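Paenibacillus xanthan lyase (Paenibacillus, PDB 6F2P) catalyses the eliminative cleavage of the bacterial polysaccharide xanthan, acting as a large calcium-containing lyase with a helical domain followed by several beta-sheet domains. Local coordinates at residues F6-R10 and G182-S188; L134-V138 and Y153-I157; T905-N911 and D1032-K1038; V956-Y962 and S1009-G1013. One frame throughout, in Å; residues are numbered along the deposited sequence.

Overall arrangement
From the N terminus, interaction 1 brings helix 4-18 against the end of helix 168-184, closing a mostly helical loop of about 170 residues. Within that loop lies the short closure of interaction 2, where helices 123-141 and 147-160 pair; the two contacts touch through Leu184, which packs on Val138. Interaction 3 opens much later, after the intervening beta domains, joining strand 907-910 to the C-terminal strand 1030-1039, and its loop encloses interaction 4, where residues 956-962 meet 1009-1013. Strands 960-967 and 1030-1039 are neighbours in one sheet, and Tyr962 lies against Lys1038. The two pairs sit on opposite sides of the chain's centre, the centres of interactions 1 and 3 about 93 Å apart.

Interaction 1 of 4, residues F6-R10 and G182-S188; sequences FDTLR and GILNKDS
Phe6 lays its ring flat on the backbone and inner side chain of Lys186, and this is the tightly packed part of the contact. Lys186 CA stands 3.6 Å from the centroid of the Phe6 ring and only 3° off its normal, a CH-pi contact over the face; Lys186 CB reaches Phe6 CD2 at 3.6 Å. Beside this pair, Leu9 CD1 meets Ile183 CD1 at 3.9 Å, the two side chains crossing at about a right angle, while Arg10 CG rests on Leu184 CD2. Lys186 has positive phi (52°) because it is the C-prime residue of a Schellman motif, in which Asp187 N bonds to Gly182 O and the weaker Lys186 N to Ile183 O link ends helix 168-184. That turn exposes the Lys186 CA to the ring. Beyond CG the lysine chain runs extended toward the more open, polar side, where packing gives way to charge. There Asp7 OD1 accepts three donors: Lys186 NZ at 2.7 Å, on the syn side but tilted from the carboxylate plane, Arg10 NH2 at 2.9 Å through the anti lone pair, and Arg10 NH1 from above that plane. The carboxylate probably offsets the charges of the two bases. A water accepts from Arg10 NH2 and donates to Ile183 O, while Lys186 NZ also bonds Ala3 O and the guanidinium makes a cation-pi contact with Tyr142.

Interaction 2 of 4, residues L134-V138 and Y153-I157; sequences LNDIV and YMAAI
Leu134 and Tyr153 meet across the pair of helices: Leu134 O, which accepts Val138 N at 3.0 Å within its own helix, belongs to a residue whose side chain presses on Tyr153, as does that of Val138. This helical link sets the two side chains one turn apart on the same side of helix 123-141. Leu134 CD2 fits between Tyr153 CB and Ile157 CG1, 4.2 and 4.1 Å away. Its CG lies anti to the backbone N (chi1 -177°), which carries the branch across to the other helix. Val138 CG2 approaches Tyr153 CD2 obliquely at 3.7 Å and meets Met154 CE tip to tip at 4.0 Å; bends at chi2 and chi3 fold the Met154 methyl back toward the valine. The amide of Asn135 completes the row, its OD1 lying 3.7 Å from Met154 CE and its CG 3.8 Å from Ile157 CD1. Asn135 ND2 bonds Val177 O and Tyr153 OH bonds Asp106, so both find partners on other helices. With segment axes 10.9 Å apart and directed at 159° to each other, the two helices form an antiparallel alpha-hairpin, the kind of unit from which the N-terminal alpha/alpha toroid of polysaccharide lyase family 8 is built.

Interaction 3 of 4, residues T905-N911 and D1032-K1038; sequences TTVIVDN and DAVKLVK. With CA (calcium ion), chain G.
Three flat groups, the carboxylates of Asp910 and Asp1032 and the amide of Asn911, turn oxygens to one calcium ion, so the metal joins the two segments at this end. Asp910 binds with both oxygens, OD1 at 2.6 Å and OD2 at 2.9 Å from the calcium. Asn911 OD1 lies 2.3 Å and Asp1032 OD1 2.5 Å from the same ion, and the carbonyl oxygens of Tyr933 and Asp936 complete the site. With Asp910 CG anti to the backbone N (chi1 -165°), the carboxylate is carried to the ion. From there an antiparallel ladder runs away from the metal: Val909 pairs with Val1034, Val909 N to Val1034 O measuring 3.0 Å, and Val907 with Leu1036, each pair sharing two backbone hydrogen bonds. Between them Ile908 and Lys1035 lie side by side, with Lys1035 CD 3.7 Å from Ile908 CD1. On the other face Val909 CB touches Val1034 CG2 at 3.9 Å. At the far end a water holds Thr905 OG1, Thr906 OG1 and, at 2.7 Å, Lys1038 N. Strand 1030-1039 lies between 907-910 and 960-967, sharing backbone hydrogen bonds with Tyr965 and Gln963 on its other edge. The face bearing Val909 and Val1034 packs on Phe952 and Ile1018, from strands 949-952 and 1017-1021 of the second sheet of this Golvesin C-terminal domain.

Interaction 4 of 4, residues V956-Y962 and S1009-G1013; sequences VPISGTY and SFNAG
Tyr962 CB touches Phe1010 CD2 at 3.7 Å, and from that atom outward the tyrosine can be traced along its length. CG stays near the same phenylalanine carbon, and CD1 lies 3.9 Å from Phe1010 CD2, the two side chains passing each other at a slant. At the tip, OH leaves the phenylalanine and donates back to its own segment, to Ile958 O at 2.7 Å, in the carbonyl plane and on a lone pair. This bond spans the loop that leads into strand 960-967 and ties the phenol tip to it. Phe1010 is held on a further side by Val956, whose CG2 meets Phe1010 CB at 4.1 Å. The backbones pair as two separate antiparallel ladders, offset by one residue, within the Golvesin C-terminal domain, whose two antiparallel sheets are consistent with a beta-sandwich. In the ladder of strands 960-967 and 1003-1010, Phe1010 N reaches Gly960 O at 2.8 Å, nearly straight at 169°, and Gly960 N returns the bond to Phe1010 O. The other ladder is the single bridge of Val956 and Gly1013, with Val956 N to Gly1013 O at 3.0 Å and a second bond back. Where the register slips, a side chain bridges the gap: Ser959 OG accepts Ala1012 N at 2.8 Å and 161°. Its chi1 of -65° sets OG anti to the carbonyl carbon, facing that amide. Further in, Phe1010 packs on Val982 and His984, and Val956 and Tyr962 both rest on Leu1036 of strand 1030-1039.

Interaction 1 of 4, residues F6-R10 and G182-S188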
loop_
_atom_site.group_PDB
_atom_site.type_symbol
_atom_site.label_atom_id
_atom_site.label_comp_id
_atom_site.label_asym_id
_atom_site.label_seq_id
_atom_site.Cartn_x
_atom_site.Cartn_y
_atom_site.Cartn_z
ATOM N N PHE A 6 -39.697 7.279 22.444
ATOM C CA PHE A 6 -38.609 7.934 23.148
ATOM C C PHE A 6 -38.339 7.263 24.492
ATOM O O PHE A 6 -37.189 6.994 24.827
ATOM C CB PHE A 6 -38.946 9.397 23.351
ATOM C CG PHE A 6 -39.141 10.149 22.069
ATOM C CD1 PHE A 6 -38.090 10.323 21.188
ATOM C CD2 PHE A 6 -40.369 10.695 21.750
ATOM C CE1 PHE A 6 -38.263 11.029 20.013
ATOM C CE2 PHE A 6 -40.548 11.400 20.577
ATOM C CZ PHE A 6 -39.494 11.569 19.706
ATOM N N ASP A 7 -39.398 6.979 25.247
ATOM C CA ASP A 7 -39.260 6.294 26.529
ATOM C C ASP A 7 -38.520 4.979 26.361
ATOM O O ASP A 7 -37.693 4.614 27.193
ATOM C CB ASP A 7 -40.626 6.037 27.188
ATOM C CG ASP A 7 -41.355 7.324 27.560
ATOM O OD1 ASP A 7 -40.690 8.300 27.979
ATOM O OD2 ASP A 7 -42.598 7.365 27.416
ATOM N N THR A 8 -38.808 4.276 25.273
ATOM C CA THR A 8 -38.216 2.967 25.033
ATOM C C THR A 8 -36.727 3.080 24.753
ATOM O O THR A 8 -35.920 2.311 25.291
ATOM C CB THR A 8 -38.896 2.259 23.856
ATOM O OG1 THR A 8 -40.259 1.997 24.191
ATOM C CG2 THR A 8 -38.217 0.946 23.582
ATOM N N LEU A 9 -36.375 4.048 23.910
ATOM C CA LEU A 9 -34.984 4.298 23.564
ATOM C C LEU A 9 -34.219 4.760 24.796
ATOM O O LEU A 9 -33.153 4.225 25.100
ATOM C CB LEU A 9 -34.874 5.338 22.449
ATOM C CG LEU A 9 -35.381 4.907 21.075
ATOM C CD1 LEU A 9 -35.196 6.028 20.059
ATOM C CD2 LEU A 9 -34.662 3.647 20.629
ATOM N N ARG A 10 -34.779 5.739 25.508
ATOM C CA ARG A 10 -34.155 6.272 26.717
ATOM C C ARG A 10 -33.847 5.164 27.721
ATOM O O ARG A 10 -32.793 5.169 28.360
ATOM C CB ARG A 10 -35.022 7.354 27.366
ATOM C CG ARG A 10 -34.337 8.048 28.545
ATOM C CD ARG A 10 -35.284 8.930 29.363
ATOM N NE ARG A 10 -36.388 8.153 29.926
ATOM C CZ ARG A 10 -37.654 8.249 29.522
ATOM N NH1 ARG A 10 -38.587 7.491 30.080
ATOM N NH2 ARG A 10 -37.988 9.103 28.564
ATOM N N GLY A 182 -31.922 14.681 21.483
ATOM C CA GLY A 182 -33.196 14.488 20.812
ATOM C C GLY A 182 -34.073 13.467 21.515
ATOM O O GLY A 182 -35.254 13.707 21.741
ATOM N N ILE A 183 -33.496 12.322 21.856
ATOM C CA ILE A 183 -34.223 11.271 22.552
ATOM C C ILE A 183 -34.728 11.745 23.916
ATOM O O ILE A 183 -35.890 11.531 24.277
ATOM C CB ILE A 183 -33.322 10.053 22.749
ATOM C CG1 ILE A 183 -33.034 9.401 21.395
ATOM C CG2 ILE A 183 -33.958 9.066 23.710
ATOM C CD1 ILE A 183 -32.252 8.113 21.476
ATOM N N LEU A 184 -33.844 12.393 24.668
ATOM C CA LEU A 184 -34.191 12.906 25.980
ATOM C C LEU A 184 -35.235 14.013 25.893
ATOM O O LEU A 184 -36.116 14.109 26.753
ATOM C CB LEU A 184 -32.945 13.421 26.701
ATOM C CG LEU A 184 -31.894 12.366 27.028
ATOM C CD1 LEU A 184 -30.708 13.019 27.702
ATOM C CD2 LEU A 184 -32.479 11.257 27.893
ATOM N N ASN A 185 -35.138 14.842 24.853
ATOM C CA ASN A 185 -36.051 15.969 24.698
ATOM C C ASN A 185 -37.272 15.636 23.845
ATOM O O ASN A 185 -38.075 16.516 23.521
ATOM C CB ASN A 185 -35.333 17.176 24.105
ATOM C CG ASN A 185 -36.088 18.465 24.340
ATOM O OD1 ASN A 185 -36.686 18.649 25.398
ATOM N ND2 ASN A 185 -36.095 19.348 23.344
ATOM N N LYS A 186 -37.401 14.362 23.485
ATOM C CA LYS A 186 -38.530 13.876 22.685
ATOM C C LYS A 186 -38.739 14.701 21.408
ATOM O O LYS A 186 -39.834 15.179 21.123
ATOM C CB LYS A 186 -39.801 13.796 23.547
ATOM C CG LYS A 186 -39.607 12.897 24.763
ATOM C CD LYS A 186 -40.897 12.373 25.379
ATOM C CE LYS A 186 -40.568 11.342 26.457
ATOM N NZ LYS A 186 -41.732 10.590 27.010
ATOM N N ASP A 187 -37.662 14.853 20.648
ATOM C CA ASP A 187 -37.633 15.713 19.478
ATOM C C ASP A 187 -37.210 14.870 18.262
ATOM O O ASP A 187 -36.019 14.770 17.949
ATOM C CB ASP A 187 -36.623 16.829 19.741
ATOM C CG ASP A 187 -36.578 17.870 18.638
ATOM O OD1 ASP A 187 -37.146 17.632 17.546
ATOM O OD2 ASP A 187 -35.946 18.932 18.860
ATOM N N SER A 188 -38.180 14.256 17.586
ATOM C CA SER A 188 -37.898 13.377 16.437
ATOM C C SER A 188 -36.961 13.994 15.399
ATOM O O SER A 188 -36.021 13.345 14.941
ATOM C CB SER A 188 -39.193 12.930 15.753
ATOM O OG SER A 188 -39.956 14.045 15.327
HETATM O O HOH W 1 -37.089 10.845 26.690
#

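Interaction 2 of 4, residues L134-V138 and Y153-I157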
loop_
_atom_site.group_PDB
_atom_site.type_symbol
_atom_site.label_atom_id
_atom_site.label_comp_id
_atom_site.label_asym_id
_atom_site.label_seq_id
_atom_site.Cartn_x
_atom_site.Cartn_y
_atom_site.Cartn_z
ATOM N N LEU A 134 -23.667 15.649 30.317
ATOM C CA LEU A 134 -24.982 16.127 30.724
ATOM C C LEU A 134 -26.089 15.213 30.187
ATOM O O LEU A 134 -27.029 14.888 30.916
ATOM C CB LEU A 134 -25.192 17.579 30.285
ATOM C CG LEU A 134 -26.494 18.264 30.703
ATOM C CD1 LEU A 134 -26.807 18.008 32.158
ATOM C CD2 LEU A 134 -26.427 19.762 30.429
ATOM N N ASN A 135 -25.971 14.791 28.926
ATOM C CA ASN A 135 -26.907 13.826 28.351
ATOM C C ASN A 135 -26.999 12.567 29.194
ATOM O O ASN A 135 -28.080 12.041 29.451
ATOM C CB ASN A 135 -26.489 13.424 26.938
ATOM C CG ASN A 135 -27.029 14.353 25.888
ATOM O OD1 ASN A 135 -28.040 15.024 26.105
ATOM N ND2 ASN A 135 -26.357 14.402 24.730
ATOM N N ASP A 136 -25.845 12.078 29.625
ATOM C CA ASP A 136 -25.800 10.837 30.373
ATOM C C ASP A 136 -26.434 10.988 31.753
ATOM O O ASP A 136 -27.211 10.133 32.176
ATOM C CB ASP A 136 -24.362 10.326 30.465
ATOM C CG ASP A 136 -23.818 9.888 29.117
ATOM O OD1 ASP A 136 -24.577 9.944 28.119
ATOM O OD2 ASP A 136 -22.643 9.475 29.056
ATOM N N ILE A 137 -26.111 12.082 32.440
ATOM C CA ILE A 137 -26.722 12.382 33.722
ATOM C C ILE A 137 -28.234 12.397 33.591
ATOM O O ILE A 137 -28.932 11.669 34.301
ATOM C CB ILE A 137 -26.263 13.740 34.262
ATOM C CG1 ILE A 137 -24.768 13.702 34.567
ATOM C CG2 ILE A 137 -27.066 14.123 35.518
ATOM C CD1 ILE A 137 -24.160 15.066 34.746
ATOM N N VAL A 138 -28.730 13.217 32.668
ATOM C CA VAL A 138 -30.161 13.329 32.436
ATOM C C VAL A 138 -30.794 11.978 32.100
ATOM O O VAL A 138 -31.923 11.704 32.497
ATOM C CB VAL A 138 -30.466 14.353 31.333
ATOM C CG1 VAL A 138 -31.951 14.354 30.992
ATOM C CG2 VAL A 138 -30.017 15.744 31.778
ATOM N N TYR A 153 -31.877 21.901 30.794
ATOM C CA TYR A 153 -30.638 21.201 30.488
ATOM C C TYR A 153 -30.526 20.947 28.979
ATOM O O TYR A 153 -29.448 21.103 28.400
ATOM C CB TYR A 153 -30.539 19.880 31.252
ATOM C CG TYR A 153 -30.833 19.964 32.736
ATOM C CD1 TYR A 153 -30.676 21.156 33.442
ATOM C CD2 TYR A 153 -31.259 18.839 33.440
ATOM C CE1 TYR A 153 -30.948 21.227 34.807
ATOM C CE2 TYR A 153 -31.528 18.900 34.802
ATOM C CZ TYR A 153 -31.372 20.097 35.476
ATOM O OH TYR A 153 -31.640 20.169 36.822
ATOM N N MET A 154 -31.637 20.572 28.341
ATOM C CA MET A 154 -31.621 20.306 26.901
ATOM C C MET A 154 -31.454 21.591 26.103
ATOM O O MET A 154 -30.756 21.613 25.090
ATOM C CB MET A 154 -32.875 19.558 26.447
ATOM C CG MET A 154 -32.959 18.115 26.938
ATOM S SD MET A 154 -31.566 17.067 26.450
ATOM C CE MET A 154 -30.658 16.931 27.992
ATOM N N ALA A 155 -32.072 22.666 26.574
ATOM C CA ALA A 155 -31.959 23.957 25.906
ATOM C C ALA A 155 -30.509 24.407 25.849
ATOM O O ALA A 155 -30.082 25.062 24.895
ATOM C CB ALA A 155 -32.810 25.000 26.607
ATOM N N ALA A 156 -29.749 24.043 26.873
ATOM C CA ALA A 156 -28.339 24.381 26.910
ATOM C C ALA A 156 -27.580 23.600 25.842
ATOM O O ALA A 156 -26.753 24.159 25.121
ATOM C CB ALA A 156 -27.772 24.103 28.276
ATOM N N ILE A 157 -27.870 22.307 25.743
ATOM C CA ILE A 157 -27.222 21.457 24.755
ATOM C C ILE A 157 -27.562 21.874 23.322
ATOM O O ILE A 157 -26.662 21.991 22.495
ATOM C CB ILE A 157 -27.543 19.975 24.979
ATOM C CG1 ILE A 157 -27.061 19.555 26.370
ATOM C CG2 ILE A 157 -26.897 19.123 23.886
ATOM C CD1 ILE A 157 -27.212 18.087 26.649
#

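Interaction 3 of 4, residues T905-N911 and D1032-K1038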
loop_
_atom_site.group_PDB
_atom_site.type_symbol
_atom_site.label_atom_id
_atom_site.label_comp_id
_atom_site.label_asym_id
_atom_site.label_seq_id
_atom_site.Cartn_x
_atom_site.Cartn_y
_atom_site.Cartn_z
ATOM N N THR A 905 12.709 -2.646 -41.220
ATOM C CA THR A 905 12.141 -3.465 -42.292
ATOM C C THR A 905 13.075 -3.742 -43.473
ATOM O O THR A 905 13.025 -4.822 -44.050
ATOM C CB THR A 905 10.790 -2.896 -42.798
ATOM O OG1 THR A 905 10.906 -1.487 -43.023
ATOM C CG2 THR A 905 9.696 -3.140 -41.773
ATOM N N THR A 906 13.921 -2.779 -43.825
ATOM C CA THR A 906 14.877 -2.965 -44.913
ATOM C C THR A 906 15.791 -4.176 -44.669
ATOM O O THR A 906 16.339 -4.338 -43.580
ATOM C CB THR A 906 15.730 -1.696 -45.138
ATOM O OG1 THR A 906 14.878 -0.601 -45.505
ATOM C CG2 THR A 906 16.757 -1.927 -46.247
ATOM N N VAL A 907 15.925 -5.038 -45.675
ATOM C CA VAL A 907 16.770 -6.226 -45.563
ATOM C C VAL A 907 17.824 -6.268 -46.672
ATOM O O VAL A 907 17.505 -6.038 -47.835
ATOM C CB VAL A 907 15.941 -7.519 -45.630
ATOM C CG1 VAL A 907 16.851 -8.729 -45.492
ATOM C CG2 VAL A 907 14.871 -7.529 -44.545
ATOM N N ILE A 908 19.076 -6.541 -46.312
ATOM C CA ILE A 908 20.144 -6.695 -47.302
ATOM C C ILE A 908 20.758 -8.091 -47.242
ATOM O O ILE A 908 21.059 -8.601 -46.164
ATOM C CB ILE A 908 21.273 -5.665 -47.108
ATOM C CG1 ILE A 908 20.734 -4.243 -47.245
ATOM C CG2 ILE A 908 22.409 -5.914 -48.109
ATOM C CD1 ILE A 908 21.804 -3.160 -47.137
ATOM N N VAL A 909 20.933 -8.715 -48.402
ATOM C CA VAL A 909 21.595 -10.012 -48.460
ATOM C C VAL A 909 22.818 -9.949 -49.365
ATOM O O VAL A 909 22.700 -9.626 -50.544
ATOM C CB VAL A 909 20.647 -11.115 -48.939
ATOM C CG1 VAL A 909 21.290 -12.466 -48.744
ATOM C CG2 VAL A 909 19.336 -11.048 -48.176
ATOM N N ASP A 910 23.991 -10.233 -48.800
ATOM C CA ASP A 910 25.240 -10.231 -49.557
ATOM C C ASP A 910 25.566 -11.668 -49.938
ATOM O O ASP A 910 24.971 -12.593 -49.395
ATOM C CB ASP A 910 26.369 -9.626 -48.720
ATOM C CG ASP A 910 27.585 -9.261 -49.552
ATOM O OD1 ASP A 910 27.496 -8.289 -50.334
ATOM O OD2 ASP A 910 28.630 -9.938 -49.424
ATOM N N ASN A 911 26.487 -11.867 -50.875
ATOM C CA ASN A 911 26.827 -13.223 -51.304
ATOM C C ASN A 911 27.528 -14.011 -50.201
ATOM O O ASN A 911 27.556 -15.245 -50.223
ATOM C CB ASN A 911 27.699 -13.185 -52.547
ATOM C CG ASN A 911 28.900 -12.293 -52.373
ATOM O OD1 ASN A 911 28.776 -11.069 -52.356
ATOM N ND2 ASN A 911 30.075 -12.899 -52.238
ATOM N N ASP A 1032 26.052 -10.465 -56.418
ATOM C CA ASP A 1032 26.570 -9.580 -55.373
ATOM C C ASP A 1032 25.604 -9.420 -54.190
ATOM O O ASP A 1032 25.734 -10.113 -53.178
ATOM C CB ASP A 1032 26.932 -8.213 -55.974
ATOM C CG ASP A 1032 27.685 -7.320 -55.005
ATOM O OD1 ASP A 1032 28.313 -7.844 -54.058
ATOM O OD2 ASP A 1032 27.661 -6.084 -55.204
ATOM N N ALA A 1033 24.640 -8.510 -54.319
ATOM C CA ALA A 1033 23.700 -8.244 -53.231
ATOM C C ALA A 1033 22.305 -7.767 -53.676
ATOM O O ALA A 1033 22.148 -7.109 -54.713
ATOM C CB ALA A 1033 24.308 -7.254 -52.235
ATOM N N VAL A 1034 21.302 -8.117 -52.869
ATOM C CA VAL A 1034 19.938 -7.633 -53.045
ATOM C C VAL A 1034 19.487 -6.838 -51.816
ATOM O O VAL A 1034 20.047 -6.991 -50.727
ATOM C CB VAL A 1034 18.949 -8.791 -53.289
ATOM C CG1 VAL A 1034 19.421 -9.656 -54.447
ATOM C CG2 VAL A 1034 18.794 -9.629 -52.034
ATOM N N LYS A 1035 18.482 -5.985 -51.994
ATOM C CA LYS A 1035 17.933 -5.205 -50.885
ATOM C C LYS A 1035 16.439 -4.964 -51.044
ATOM O O LYS A 1035 15.991 -4.385 -52.031
ATOM C CB LYS A 1035 18.658 -3.863 -50.722
ATOM C CG LYS A 1035 18.155 -3.047 -49.543
ATOM C CD LYS A 1035 19.060 -1.863 -49.215
ATOM C CE LYS A 1035 18.991 -0.771 -50.265
ATOM N NZ LYS A 1035 19.641 0.494 -49.795
ATOM N N LEU A 1036 15.671 -5.420 -50.066
ATOM C CA LEU A 1036 14.241 -5.163 -50.051
ATOM C C LEU A 1036 13.977 -3.919 -49.208
ATOM O O LEU A 1036 14.452 -3.804 -48.075
ATOM C CB LEU A 1036 13.472 -6.370 -49.498
ATOM C CG LEU A 1036 13.108 -7.506 -50.465
ATOM C CD1 LEU A 1036 14.327 -8.044 -51.182
ATOM C CD2 LEU A 1036 12.392 -8.629 -49.732
ATOM N N VAL A 1037 13.240 -2.973 -49.774
ATOM C CA VAL A 1037 12.879 -1.775 -49.041
ATOM C C VAL A 1037 11.368 -1.657 -48.982
ATOM O O VAL A 1037 10.700 -1.631 -50.014
ATOM C CB VAL A 1037 13.447 -0.522 -49.700
ATOM C CG1 VAL A 1037 13.202 0.685 -48.797
ATOM C CG2 VAL A 1037 14.933 -0.703 -49.984
ATOM N N LYS A 1038 10.828 -1.586 -47.771
ATOM C CA LYS A 1038 9.384 -1.551 -47.598
ATOM C C LYS A 1038 8.762 -0.248 -48.117
ATOM O O LYS A 1038 9.325 0.833 -47.961
ATOM C CB LYS A 1038 9.003 -1.813 -46.136
ATOM C CG LYS A 1038 7.515 -2.057 -45.941
ATOM C CD LYS A 1038 7.203 -2.860 -44.691
ATOM C CE LYS A 1038 5.699 -3.010 -44.533
ATOM N NZ LYS A 1038 5.049 -1.664 -44.474
HETATM CA CA CA G . 29.334 -8.874 -52.015
HETATM O O HOH W 2 12.124 -0.860 -45.466
#

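Interaction 4 of 4, residues V956-Y962 and S1009-G1013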
loop_
_atom_site.group_PDB
_atom_site.type_symbol
_atom_site.label_atom_id
_atom_site.label_comp_id
_atom_site.label_asym_id
_atom_site.label_seq_id
_atom_site.Cartn_x
_atom_site.Cartn_y
_atom_site.Cartn_z
ATOM N N VAL A 956 11.971 -11.507 -44.347
ATOM C CA VAL A 956 11.074 -10.362 -44.386
ATOM C C VAL A 956 10.437 -10.168 -43.011
ATOM O O VAL A 956 9.755 -11.061 -42.506
ATOM C CB VAL A 956 10.017 -10.514 -45.514
ATOM C CG1 VAL A 956 9.057 -9.350 -45.519
ATOM C CG2 VAL A 956 10.706 -10.609 -46.856
ATOM N N PRO A 957 10.688 -9.004 -42.388
ATOM C CA PRO A 957 10.224 -8.716 -41.026
ATOM C C PRO A 957 8.703 -8.635 -40.935
ATOM O O PRO A 957 8.092 -9.267 -40.068
ATOM C CB PRO A 957 10.839 -7.341 -40.734
ATOM C CG PRO A 957 12.008 -7.242 -41.659
ATOM C CD PRO A 957 11.554 -7.932 -42.907
ATOM N N ILE A 958 8.108 -7.860 -41.834
ATOM C CA ILE A 958 6.672 -7.610 -41.832
ATOM C C ILE A 958 6.115 -7.892 -43.219
ATOM O O ILE A 958 6.697 -7.467 -44.218
ATOM C CB ILE A 958 6.357 -6.125 -41.503
ATOM C CG1 ILE A 958 7.057 -5.677 -40.219
ATOM C CG2 ILE A 958 4.855 -5.896 -41.407
ATOM C CD1 ILE A 958 6.725 -4.252 -39.810
ATOM N N SER A 959 4.992 -8.600 -43.289
ATOM C CA SER A 959 4.290 -8.754 -44.558
ATOM C C SER A 959 3.979 -7.377 -45.140
ATOM O O SER A 959 3.661 -6.437 -44.402
ATOM C CB SER A 959 3.000 -9.554 -44.377
ATOM O OG SER A 959 3.285 -10.887 -43.990
ATOM N N GLY A 960 4.100 -7.250 -46.458
ATOM C CA GLY A 960 3.829 -5.979 -47.101
ATOM C C GLY A 960 4.453 -5.843 -48.471
ATOM O O GLY A 960 4.875 -6.831 -49.073
ATOM N N THR A 961 4.512 -4.609 -48.960
ATOM C CA THR A 961 5.050 -4.338 -50.284
ATOM C C THR A 961 6.503 -3.886 -50.196
ATOM O O THR A 961 6.838 -2.976 -49.434
ATOM C CB THR A 961 4.215 -3.276 -51.011
ATOM O OG1 THR A 961 2.852 -3.711 -51.068
ATOM C CG2 THR A 961 4.726 -3.069 -52.421
ATOM N N TYR A 962 7.361 -4.526 -50.982
ATOM C CA TYR A 962 8.791 -4.249 -50.935
ATOM C C TYR A 962 9.409 -4.025 -52.308
ATOM O O TYR A 962 9.273 -4.863 -53.205
ATOM C CB TYR A 962 9.531 -5.411 -50.291
ATOM C CG TYR A 962 9.346 -5.544 -48.812
ATOM C CD1 TYR A 962 8.276 -6.255 -48.291
ATOM C CD2 TYR A 962 10.256 -4.981 -47.928
ATOM C CE1 TYR A 962 8.110 -6.390 -46.933
ATOM C CE2 TYR A 962 10.101 -5.113 -46.568
ATOM C CZ TYR A 962 9.027 -5.819 -46.075
ATOM O OH TYR A 962 8.873 -5.956 -44.719
ATOM N N SER A 1009 4.589 -7.937 -53.425
ATOM C CA SER A 1009 4.105 -8.250 -52.086
ATOM C C SER A 1009 4.858 -9.447 -51.546
ATOM O O SER A 1009 4.978 -10.467 -52.212
ATOM C CB SER A 1009 2.611 -8.563 -52.104
ATOM O OG SER A 1009 1.859 -7.406 -52.406
ATOM N N PHE A 1010 5.378 -9.319 -50.334
ATOM C CA PHE A 1010 6.033 -10.441 -49.680
ATOM C C PHE A 1010 5.344 -10.755 -48.359
ATOM O O PHE A 1010 4.820 -9.865 -47.688
ATOM C CB PHE A 1010 7.506 -10.134 -49.411
ATOM C CG PHE A 1010 8.351 -10.041 -50.646
ATOM C CD1 PHE A 1010 8.925 -11.179 -51.197
ATOM C CD2 PHE A 1010 8.598 -8.809 -51.243
ATOM C CE1 PHE A 1010 9.726 -11.095 -52.335
ATOM C CE2 PHE A 1010 9.393 -8.713 -52.382
ATOM C CZ PHE A 1010 9.961 -9.860 -52.927
ATOM N N ASN A 1011 5.347 -12.029 -47.989
ATOM C CA ASN A 1011 4.914 -12.423 -46.660
ATOM C C ASN A 1011 6.097 -12.357 -45.710
ATOM O O ASN A 1011 7.247 -12.513 -46.127
ATOM C CB ASN A 1011 4.329 -13.837 -46.674
ATOM C CG ASN A 1011 3.084 -13.943 -47.535
ATOM O OD1 ASN A 1011 3.109 -14.542 -48.611
ATOM N ND2 ASN A 1011 1.986 -13.363 -47.064
ATOM N N ALA A 1012 5.816 -12.104 -44.438
ATOM C CA ALA A 1012 6.846 -12.181 -43.419
ATOM C C ALA A 1012 7.383 -13.610 -43.388
ATOM O O ALA A 1012 6.614 -14.571 -43.432
ATOM C CB ALA A 1012 6.287 -11.778 -42.065
ATOM N N GLY A 1013 8.702 -13.751 -43.345
ATOM C CA GLY A 1013 9.306 -15.068 -43.344
ATOM C C GLY A 1013 10.330 -15.245 -44.446
ATOM O O GLY A 1013 10.936 -14.269 -44.898
#